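Local coordinates for putative outer membrane protein (LpxR) (PDB 3FID) that removes acyl chains from lipid A as a lipopolysaccharide-modifying enzyme of the bacterial outer membrane, at residues S2-V7 / R205-T210; P70-G75 / T241-V246; R77-F82 / Y130-D135. All coordinates share one frame; numbering follows the deposited sequence.

In the fold
The three contacts lie in one outer-membrane beta-barrel built of antiparallel strands. Contact 1 ties the first strand, 2-9, to the long connection between helix 191-194 and strand 215-228, which runs inside the barrel. Contacts 2 and 3 lie on the other side of the chain's centre, their centres about 36 and 29 Å from that of contact 1. Only about 10 Å separates the centres of these two, and they touch through Thr241 and Asp135 and through Pro70 and Gln134. Along the chain contact 3 is nested inside both contact 1 and contact 2, whose own segments alternate. Contact 1 thus packs a connection against the inner barrel wall, while contacts 2 and 3 join loops at one end.

Contact 1 (S2-V7 / R205-T210); sequences SLAISV and RGLIHT
Ser2 points its hydroxyl at the backbone of Ile208, in line with the N-H. Its OG accepts a nearly straight hydrogen bond from Ile208 N (3.0 Å, 167° at the hydrogen) and also lies close to Ile208 O, which takes a hydrogen bond from Gln50. The torsion that sets OG between the backbone N and the carbonyl carbon (chi1 68°) turns the oxygen toward Ile208 N. A serine suits the place because its short side chain brings a hydroxyl to a backbone N-H of a connection that is not itself a strand.

Two residues on, Ala4 presses its methyl onto the Gly206 peptide, with CB 3.4 Å from Gly206 O, and CD2 of Leu207 comes to 4.1 Å from the same CB. Glycine fits at 206 because its positive phi is easy without a CB and because Ala4 CB occupies the space on that side.

Ser6 brings CB to 3.3 Å from Arg205 O, a buried oxygen with no polar partner in the model. With OG opposite the backbone N (chi1 179°), its hydroxyl hydrogen-bonds Asp291 OD1 and meets a water that donates to OG and accepts from Arg205 NE. A second water meets the guanidinium at its edge, in plane, 3.0 Å from Arg205 NH2, and donates a weak bond to Ser6 O. The long arginine also forms a salt bridge to Asp58 through NH2, and its side chain passes about 4 Å from that of the zinc ligand His84.

Ser2, Ala4 and Ser6 thus form the inward row of strand 2-9, an alternation expected of a barrel strand. That strand is hydrogen-bonded between strands 33-44 and 285-295, while the connection beneath it also packs on strand 49-60 and helix 191-194.

Contact 2 (P70-G75 / T241-V246); sequences PEAVKG and TKMETV
The two loops run in roughly the same direction, 24° apart end to end, and close most tightly at their later ends, where Gly75 N donates to Thr245 O (2.7 Å, 164° at the hydrogen). Lys74 adds a second bond from NZ to Glu244 O (2.8 Å), approaching nearly along the C=O axis. The bend at its second torsion (chi2 75°) folds the chain back over the other loop, and Lys74 CD rests 3.6 Å from Met243 SD on the way. A lysine suits this place on the surface, having methylenes for the sulfur and an ammonium for the carbonyl.

Both segments belong to loops joining barrel strands, 49-60 to 80-94 and the connection leading into 251-263, at one end of the beta-barrel and away from the zinc and detergent sites. Met243 reaches across extended beyond CG, bringing CE to 3.6 Å from Ala72 O and near the Ala72 methyl. Beside it Thr245 sets CG2 3.9 Å from Ala72 CB, while its hydroxyl bonds to Asp76 O. At the earlier end Thr241 CG2 packs against the Glu71 carboxylate, 3.7 Å from CD, leaving its OG1 to bond with Asp135.

Contact 3 (R77-F82 / Y130-D135); sequences RAFSAF and YPAWQD
Phe79 lays one face of its ring toward Trp133, with Tyr130 near its CZ end and Ala132 beside CD2. Its CB stands over the six-membered ring of Trp133, a CH-pi contact 3.7 Å from the centroid and nearly above the ring centre. CD1 lies over the indole near its rim, 3.4 Å from Trp133 CE2, with the Phe79 plane tilted 31° to the five-membered ring. The CZ end of the ring, farthest from CB, meets Tyr130: Phe79 CZ comes to 3.5 Å from Tyr130 CD1, and the planes differ by 27°, but the offset leaves little ring-on-ring stacking. Phe79 CD2 touches the Ala132 methyl at 3.8 Å, where a small residue lets the ring come close to the 3-10 turn. With CG opposite its carbonyl carbon (chi1 -80°), Phe79 projects across both aromatic side chains.

This aromatic cluster joins the start of barrel strand 80-94 to the short 3-10 turn 131-134, in the connection from helix 114-125 to strand 140-157. The benzo end of the indole reaches the beginning of the strand, where Trp133 CH2 is 3.5 Å from Ser80 O. A water bridges the backbones, accepting from Phe79 N and donating to Ala132 O at 2.8 Å and, weakly, to Asp135 O.

In the next shell, Gln118 of helix 114-125 takes the hydrogen bond of Trp133 NE1, which would help to set the rotation of the indole, and His122 meets the Tyr130 ring edge-to-face. The backbone of Phe79 is hydrogen-bonded to Ile137. The side chain of Phe79 lies about 6 Å from that of Thr34, a zinc ligand.

Contact 1 (S2-V7 / R205-T210)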
loop_
_atom_site.group_PDB
_atom_site.type_symbol
_atom_site.label_atom_id
_atom_site.label_comp_id
_atom_site.label_asym_id
_atom_site.label_seq_id
_atom_site.Cartn_x
_atom_site.Cartn_y
_atom_site.Cartn_z
ATOM N N SER A 2 10.821 5.309 -14.412
ATOM C CA SER A 2 10.454 3.932 -14.110
ATOM C C SER A 2 8.990 3.681 -14.455
ATOM O O SER A 2 8.141 4.581 -14.342
ATOM C CB SER A 2 10.850 3.513 -12.666
ATOM O OG SER A 2 10.121 4.173 -11.616
ATOM N N LEU A 3 8.736 2.475 -14.952
ATOM C CA LEU A 3 7.410 1.954 -15.247
ATOM C C LEU A 3 7.277 0.691 -14.364
ATOM O O LEU A 3 8.149 -0.184 -14.395
ATOM C CB LEU A 3 7.355 1.598 -16.739
ATOM C CG LEU A 3 6.134 1.124 -17.536
ATOM C CD1 LEU A 3 5.588 -0.179 -16.986
ATOM C CD2 LEU A 3 5.056 2.176 -17.592
ATOM N N ALA A 4 6.220 0.625 -13.557
ATOM C CA ALA A 4 6.122 -0.447 -12.568
ATOM C C ALA A 4 4.777 -1.128 -12.558
ATOM O O ALA A 4 3.754 -0.479 -12.784
ATOM C CB ALA A 4 6.440 0.094 -11.159
ATOM N N ILE A 5 4.801 -2.425 -12.271
ATOM C CA ILE A 5 3.593 -3.221 -12.019
ATOM C C ILE A 5 3.739 -3.746 -10.595
ATOM O O ILE A 5 4.779 -4.303 -10.254
ATOM C CB ILE A 5 3.557 -4.475 -12.933
ATOM C CG1 ILE A 5 3.910 -4.082 -14.377
ATOM C CG2 ILE A 5 2.188 -5.227 -12.802
ATOM C CD1 ILE A 5 2.725 -3.963 -15.328
ATOM N N SER A 6 2.701 -3.617 -9.779
ATOM C CA SER A 6 2.797 -4.164 -8.426
ATOM C C SER A 6 1.540 -4.969 -8.087
ATOM O O SER A 6 0.421 -4.526 -8.360
ATOM C CB SER A 6 3.048 -3.065 -7.398
ATOM O OG SER A 6 3.125 -3.613 -6.060
ATOM N N VAL A 7 1.753 -6.147 -7.522
ATOM C CA VAL A 7 0.666 -7.049 -7.108
ATOM C C VAL A 7 0.768 -7.225 -5.571
ATOM O O VAL A 7 1.838 -7.589 -5.056
ATOM C CB VAL A 7 0.772 -8.403 -7.869
ATOM C CG1 VAL A 7 -0.244 -9.457 -7.367
ATOM C CG2 VAL A 7 0.599 -8.186 -9.402
ATOM N N ARG A 205 4.845 1.450 -4.199
ATOM C CA ARG A 205 4.227 0.349 -4.974
ATOM C C ARG A 205 4.969 0.075 -6.288
ATOM O O ARG A 205 4.361 -0.035 -7.358
ATOM C CB ARG A 205 2.731 0.637 -5.234
ATOM C CG ARG A 205 1.944 0.873 -3.925
ATOM C CD ARG A 205 0.453 1.076 -4.162
ATOM N NE ARG A 205 -0.248 -0.144 -4.592
ATOM C CZ ARG A 205 -1.580 -0.260 -4.610
ATOM N NH1 ARG A 205 -2.330 0.764 -4.220
ATOM N NH2 ARG A 205 -2.173 -1.403 -4.984
ATOM N N GLY A 206 6.288 -0.040 -6.203
ATOM C CA GLY A 206 7.081 -0.353 -7.392
ATOM C C GLY A 206 7.797 0.817 -8.053
ATOM O O GLY A 206 8.798 0.615 -8.721
ATOM N N LEU A 207 7.292 2.033 -7.892
ATOM C CA LEU A 207 7.972 3.162 -8.493
ATOM C C LEU A 207 9.323 3.385 -7.819
ATOM O O LEU A 207 9.466 3.201 -6.611
ATOM C CB LEU A 207 7.113 4.413 -8.456
ATOM C CG LEU A 207 5.802 4.269 -9.235
ATOM C CD1 LEU A 207 4.862 5.398 -8.859
ATOM C CD2 LEU A 207 6.074 4.188 -10.767
ATOM N N ILE A 208 10.309 3.754 -8.626
ATOM C CA ILE A 208 11.694 3.927 -8.150
ATOM C C ILE A 208 12.202 5.306 -8.570
ATOM O O ILE A 208 12.035 5.702 -9.719
ATOM C CB ILE A 208 12.623 2.799 -8.717
ATOM C CG1 ILE A 208 12.259 1.445 -8.063
ATOM C CG2 ILE A 208 14.130 3.136 -8.502
ATOM C CD1 ILE A 208 12.921 0.203 -8.731
ATOM N N HIS A 209 12.822 6.027 -7.640
ATOM C CA HIS A 209 13.543 7.260 -7.978
ATOM C C HIS A 209 15.008 6.935 -7.763
ATOM O O HIS A 209 15.433 6.731 -6.630
ATOM C CB HIS A 209 13.118 8.402 -7.050
ATOM C CG HIS A 209 13.742 9.725 -7.388
ATOM N ND1 HIS A 209 13.783 10.774 -6.498
ATOM C CD2 HIS A 209 14.363 10.162 -8.512
ATOM C CE1 HIS A 209 14.383 11.809 -7.062
ATOM N NE2 HIS A 209 14.764 11.459 -8.278
ATOM N N THR A 210 15.773 6.828 -8.838
ATOM C CA THR A 210 17.178 6.464 -8.691
ATOM C C THR A 210 18.079 7.203 -9.651
ATOM O O THR A 210 17.664 7.561 -10.748
ATOM C CB THR A 210 17.416 4.943 -8.858
ATOM O OG1 THR A 210 18.774 4.639 -8.490
ATOM C CG2 THR A 210 17.155 4.478 -10.299
HETATM O O HOH W 1 1.203 -2.602 -4.373
HETATM O O HOH W 2 -0.571 -3.750 -5.829
#

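Contact 2 (P70-G75 / T241-V246)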
loop_
_atom_site.group_PDB
_atom_site.type_symbol
_atom_site.label_atom_id
_atom_site.label_comp_id
_atom_site.label_asym_id
_atom_site.label_seq_id
_atom_site.Cartn_x
_atom_site.Cartn_y
_atom_site.Cartn_z
ATOM N N PRO A 70 -23.623 -14.864 3.658
ATOM C CA PRO A 70 -24.375 -14.236 2.571
ATOM C C PRO A 70 -24.303 -12.720 2.586
ATOM O O PRO A 70 -24.431 -12.101 1.528
ATOM C CB PRO A 70 -25.839 -14.673 2.823
ATOM C CG PRO A 70 -25.805 -15.688 3.865
ATOM C CD PRO A 70 -24.504 -15.575 4.612
ATOM N N GLU A 71 -24.143 -12.128 3.774
ATOM C CA GLU A 71 -24.075 -10.660 3.908
ATOM C C GLU A 71 -22.924 -10.247 4.820
ATOM O O GLU A 71 -22.259 -11.099 5.423
ATOM C CB GLU A 71 -25.394 -10.106 4.456
ATOM C CG GLU A 71 -26.572 -10.411 3.564
ATOM C CD GLU A 71 -27.890 -10.117 4.217
ATOM O OE1 GLU A 71 -28.703 -9.398 3.583
ATOM O OE2 GLU A 71 -28.102 -10.596 5.361
ATOM N N ALA A 72 -22.694 -8.941 4.910
ATOM C CA ALA A 72 -21.695 -8.412 5.834
ATOM C C ALA A 72 -22.039 -8.862 7.248
ATOM O O ALA A 72 -23.205 -9.140 7.547
ATOM C CB ALA A 72 -21.624 -6.898 5.748
ATOM N N VAL A 73 -21.017 -8.949 8.095
ATOM C CA VAL A 73 -21.156 -9.391 9.488
ATOM C C VAL A 73 -20.824 -8.185 10.382
ATOM O O VAL A 73 -19.742 -7.587 10.275
ATOM C CB VAL A 73 -20.187 -10.583 9.798
ATOM C CG1 VAL A 73 -20.140 -10.900 11.277
ATOM C CG2 VAL A 73 -20.604 -11.836 9.033
ATOM N N LYS A 74 -21.741 -7.818 11.268
ATOM C CA LYS A 74 -21.445 -6.762 12.238
ATOM C C LYS A 74 -20.214 -7.179 13.023
ATOM O O LYS A 74 -20.116 -8.326 13.447
ATOM C CB LYS A 74 -22.613 -6.558 13.200
ATOM C CG LYS A 74 -22.514 -5.274 14.022
ATOM C CD LYS A 74 -22.852 -4.062 13.156
ATOM C CE LYS A 74 -22.823 -2.726 13.964
ATOM N NZ LYS A 74 -23.587 -1.588 13.292
ATOM N N GLY A 75 -19.260 -6.267 13.209
ATOM C CA GLY A 75 -17.999 -6.662 13.868
ATOM C C GLY A 75 -16.833 -7.000 12.948
ATOM O O GLY A 75 -15.702 -7.175 13.414
ATOM N N THR A 241 -27.669 -4.695 3.857
ATOM C CA THR A 241 -27.953 -4.586 5.302
ATOM C C THR A 241 -27.945 -3.146 5.786
ATOM O O THR A 241 -28.371 -2.867 6.913
ATOM C CB THR A 241 -27.003 -5.442 6.172
ATOM O OG1 THR A 241 -25.632 -5.197 5.804
ATOM C CG2 THR A 241 -27.302 -6.918 5.996
ATOM N N LYS A 242 -27.434 -2.230 4.967
ATOM C CA LYS A 242 -27.428 -0.790 5.293
ATOM C C LYS A 242 -26.820 -0.436 6.654
ATOM O O LYS A 242 -27.347 0.409 7.383
ATOM C CB LYS A 242 -28.842 -0.192 5.180
ATOM C CG LYS A 242 -29.393 -0.236 3.775
ATOM C CD LYS A 242 -30.788 0.362 3.705
ATOM C CE LYS A 242 -31.287 0.335 2.274
ATOM N NZ LYS A 242 -31.228 -1.055 1.730
ATOM N N MET A 243 -25.700 -1.067 6.992
ATOM C CA MET A 243 -25.067 -0.774 8.275
ATOM C C MET A 243 -23.620 -0.374 8.082
ATOM O O MET A 243 -23.031 -0.658 7.040
ATOM C CB MET A 243 -25.160 -1.966 9.223
ATOM C CG MET A 243 -24.555 -3.253 8.717
ATOM S SD MET A 243 -24.560 -4.518 9.998
ATOM C CE MET A 243 -24.121 -5.975 9.057
ATOM N N GLU A 244 -23.081 0.314 9.085
ATOM C CA GLU A 244 -21.646 0.487 9.226
ATOM C C GLU A 244 -21.264 -0.645 10.129
ATOM O O GLU A 244 -21.827 -0.775 11.211
ATOM C CB GLU A 244 -21.315 1.759 9.966
ATOM C CG GLU A 244 -21.772 3.028 9.370
ATOM C CD GLU A 244 -21.271 4.209 10.201
ATOM O OE1 GLU A 244 -22.133 5.045 10.583
ATOM O OE2 GLU A 244 -20.036 4.272 10.497
ATOM N N THR A 245 -20.316 -1.469 9.716
ATOM C CA THR A 245 -20.112 -2.747 10.398
ATOM C C THR A 245 -19.151 -2.722 11.591
ATOM O O THR A 245 -19.146 -3.655 12.369
ATOM C CB THR A 245 -19.648 -3.849 9.422
ATOM O OG1 THR A 245 -18.406 -3.444 8.815
ATOM C CG2 THR A 245 -20.687 -4.099 8.338
ATOM N N VAL A 246 -18.337 -1.673 11.733
ATOM C CA VAL A 246 -17.245 -1.676 12.718
ATOM C C VAL A 246 -17.056 -0.316 13.374
ATOM O O VAL A 246 -17.544 0.685 12.857
ATOM C CB VAL A 246 -15.892 -2.055 12.058
ATOM C CG1 VAL A 246 -15.993 -3.360 11.303
ATOM C CG2 VAL A 246 -15.411 -0.939 11.107
#

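Contact 3 (R77-F82 / Y130-D135)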
loop_
_atom_site.group_PDB
_atom_site.type_symbol
_atom_site.label_atom_id
_atom_site.label_comp_id
_atom_site.label_asym_id
_atom_site.label_seq_id
_atom_site.Cartn_x
_atom_site.Cartn_y
_atom_site.Cartn_z
ATOM N N ARG A 77 -15.115 -6.095 8.769
ATOM C CA ARG A 77 -15.283 -5.231 7.612
ATOM C C ARG A 77 -16.146 -5.918 6.555
ATOM O O ARG A 77 -16.118 -7.141 6.387
ATOM C CB ARG A 77 -13.924 -4.739 7.044
ATOM C CG ARG A 77 -13.059 -5.794 6.455
ATOM C CD ARG A 77 -11.566 -5.374 6.518
ATOM N NE ARG A 77 -11.324 -4.100 5.889
ATOM C CZ ARG A 77 -10.340 -3.260 6.204
ATOM N NH1 ARG A 77 -9.499 -3.506 7.214
ATOM N NH2 ARG A 77 -10.249 -2.120 5.547
ATOM N N ALA A 78 -16.941 -5.111 5.860
ATOM C CA ALA A 78 -17.668 -5.560 4.687
ATOM C C ALA A 78 -16.688 -5.725 3.520
ATOM O O ALA A 78 -15.621 -5.101 3.531
ATOM C CB ALA A 78 -18.692 -4.498 4.316
ATOM N N PHE A 79 -17.071 -6.499 2.499
ATOM C CA PHE A 79 -16.372 -6.441 1.208
ATOM C C PHE A 79 -16.394 -4.988 0.669
ATOM O O PHE A 79 -17.413 -4.279 0.754
ATOM C CB PHE A 79 -16.979 -7.426 0.191
ATOM C CG PHE A 79 -16.523 -8.864 0.372
ATOM C CD1 PHE A 79 -15.257 -9.280 -0.071
ATOM C CD2 PHE A 79 -17.354 -9.800 0.971
ATOM C CE1 PHE A 79 -14.829 -10.615 0.106
ATOM C CE2 PHE A 79 -16.961 -11.152 1.153
ATOM C CZ PHE A 79 -15.708 -11.570 0.729
ATOM N N SER A 80 -15.265 -4.533 0.135
ATOM C CA SER A 80 -15.206 -3.241 -0.560
ATOM C C SER A 80 -14.039 -3.204 -1.557
ATOM O O SER A 80 -13.153 -4.042 -1.523
ATOM C CB SER A 80 -15.099 -2.051 0.425
ATOM O OG SER A 80 -13.829 -2.041 1.080
ATOM N N ALA A 81 -14.059 -2.230 -2.453
ATOM C CA ALA A 81 -12.881 -1.979 -3.288
ATOM C C ALA A 81 -12.694 -0.492 -3.542
ATOM O O ALA A 81 -13.645 0.297 -3.502
ATOM C CB ALA A 81 -12.948 -2.776 -4.618
ATOM N N PHE A 82 -11.444 -0.127 -3.780
ATOM C CA PHE A 82 -11.036 1.247 -4.004
ATOM C C PHE A 82 -10.328 1.257 -5.367
ATOM O O PHE A 82 -9.313 0.607 -5.535
ATOM C CB PHE A 82 -10.081 1.626 -2.866
ATOM C CG PHE A 82 -9.442 2.993 -3.003
ATOM C CD1 PHE A 82 -10.127 4.067 -3.571
ATOM C CD2 PHE A 82 -8.165 3.198 -2.480
ATOM C CE1 PHE A 82 -9.545 5.335 -3.625
ATOM C CE2 PHE A 82 -7.557 4.457 -2.546
ATOM C CZ PHE A 82 -8.256 5.524 -3.123
ATOM N N TYR A 130 -17.588 -15.419 -3.328
ATOM C CA TYR A 130 -18.056 -15.012 -2.007
ATOM C C TYR A 130 -19.316 -14.178 -2.185
ATOM O O TYR A 130 -19.265 -13.087 -2.769
ATOM C CB TYR A 130 -16.988 -14.205 -1.272
ATOM C CG TYR A 130 -15.723 -14.953 -0.932
ATOM C CD1 TYR A 130 -14.483 -14.325 -1.064
ATOM C CD2 TYR A 130 -15.747 -16.264 -0.443
ATOM C CE1 TYR A 130 -13.291 -14.982 -0.732
ATOM C CE2 TYR A 130 -14.553 -16.926 -0.111
ATOM C CZ TYR A 130 -13.337 -16.278 -0.267
ATOM O OH TYR A 130 -12.131 -16.907 0.033
ATOM N N PRO A 131 -20.467 -14.702 -1.702
ATOM C CA PRO A 131 -21.758 -14.038 -1.941
ATOM C C PRO A 131 -21.927 -12.660 -1.288
ATOM O O PRO A 131 -22.716 -11.866 -1.776
ATOM C CB PRO A 131 -22.792 -15.056 -1.403
ATOM C CG PRO A 131 -22.012 -15.865 -0.383
ATOM C CD PRO A 131 -20.620 -15.979 -0.961
ATOM N N ALA A 132 -21.185 -12.370 -0.218
ATOM C CA ALA A 132 -21.367 -11.090 0.514
ATOM C C ALA A 132 -20.910 -9.862 -0.256
ATOM O O ALA A 132 -21.042 -8.741 0.225
ATOM C CB ALA A 132 -20.746 -11.139 1.925
ATOM N N TRP A 133 -20.382 -10.065 -1.468
ATOM C CA TRP A 133 -20.169 -8.949 -2.382
ATOM C C TRP A 133 -21.488 -8.211 -2.683
ATOM O O TRP A 133 -21.469 -7.047 -2.994
ATOM C CB TRP A 133 -19.478 -9.420 -3.674
ATOM C CG TRP A 133 -17.985 -9.447 -3.567
ATOM C CD1 TRP A 133 -17.165 -10.556 -3.576
ATOM C CD2 TRP A 133 -17.119 -8.306 -3.468
ATOM N NE1 TRP A 133 -15.842 -10.166 -3.475
ATOM C CE2 TRP A 133 -15.783 -8.795 -3.408
ATOM C CE3 TRP A 133 -17.341 -6.923 -3.439
ATOM C CZ2 TRP A 133 -14.660 -7.939 -3.306
ATOM C CZ3 TRP A 133 -16.230 -6.067 -3.327
ATOM C CH2 TRP A 133 -14.897 -6.592 -3.245
ATOM N N GLN A 134 -22.637 -8.895 -2.561
ATOM C CA GLN A 134 -23.956 -8.263 -2.743
ATOM C C GLN A 134 -24.204 -7.215 -1.665
ATOM O O GLN A 134 -24.982 -6.289 -1.866
ATOM C CB GLN A 134 -25.109 -9.322 -2.757
ATOM C CG GLN A 134 -25.297 -10.107 -1.466
ATOM C CD GLN A 134 -26.327 -11.263 -1.561
ATOM O OE1 GLN A 134 -27.341 -11.164 -2.277
ATOM N NE2 GLN A 134 -26.077 -12.346 -0.820
ATOM N N ASP A 135 -23.563 -7.397 -0.509
ATOM C CA ASP A 135 -23.711 -6.470 0.616
ATOM C C ASP A 135 -22.443 -5.610 0.818
ATOM O O ASP A 135 -22.129 -5.186 1.935
ATOM C CB ASP A 135 -24.095 -7.275 1.886
ATOM C CG ASP A 135 -24.678 -6.405 2.981
ATOM O OD1 ASP A 135 -25.266 -5.346 2.668
ATOM O OD2 ASP A 135 -24.565 -6.812 4.159
HETATM O O HOH W 3 -19.961 -7.304 2.380
#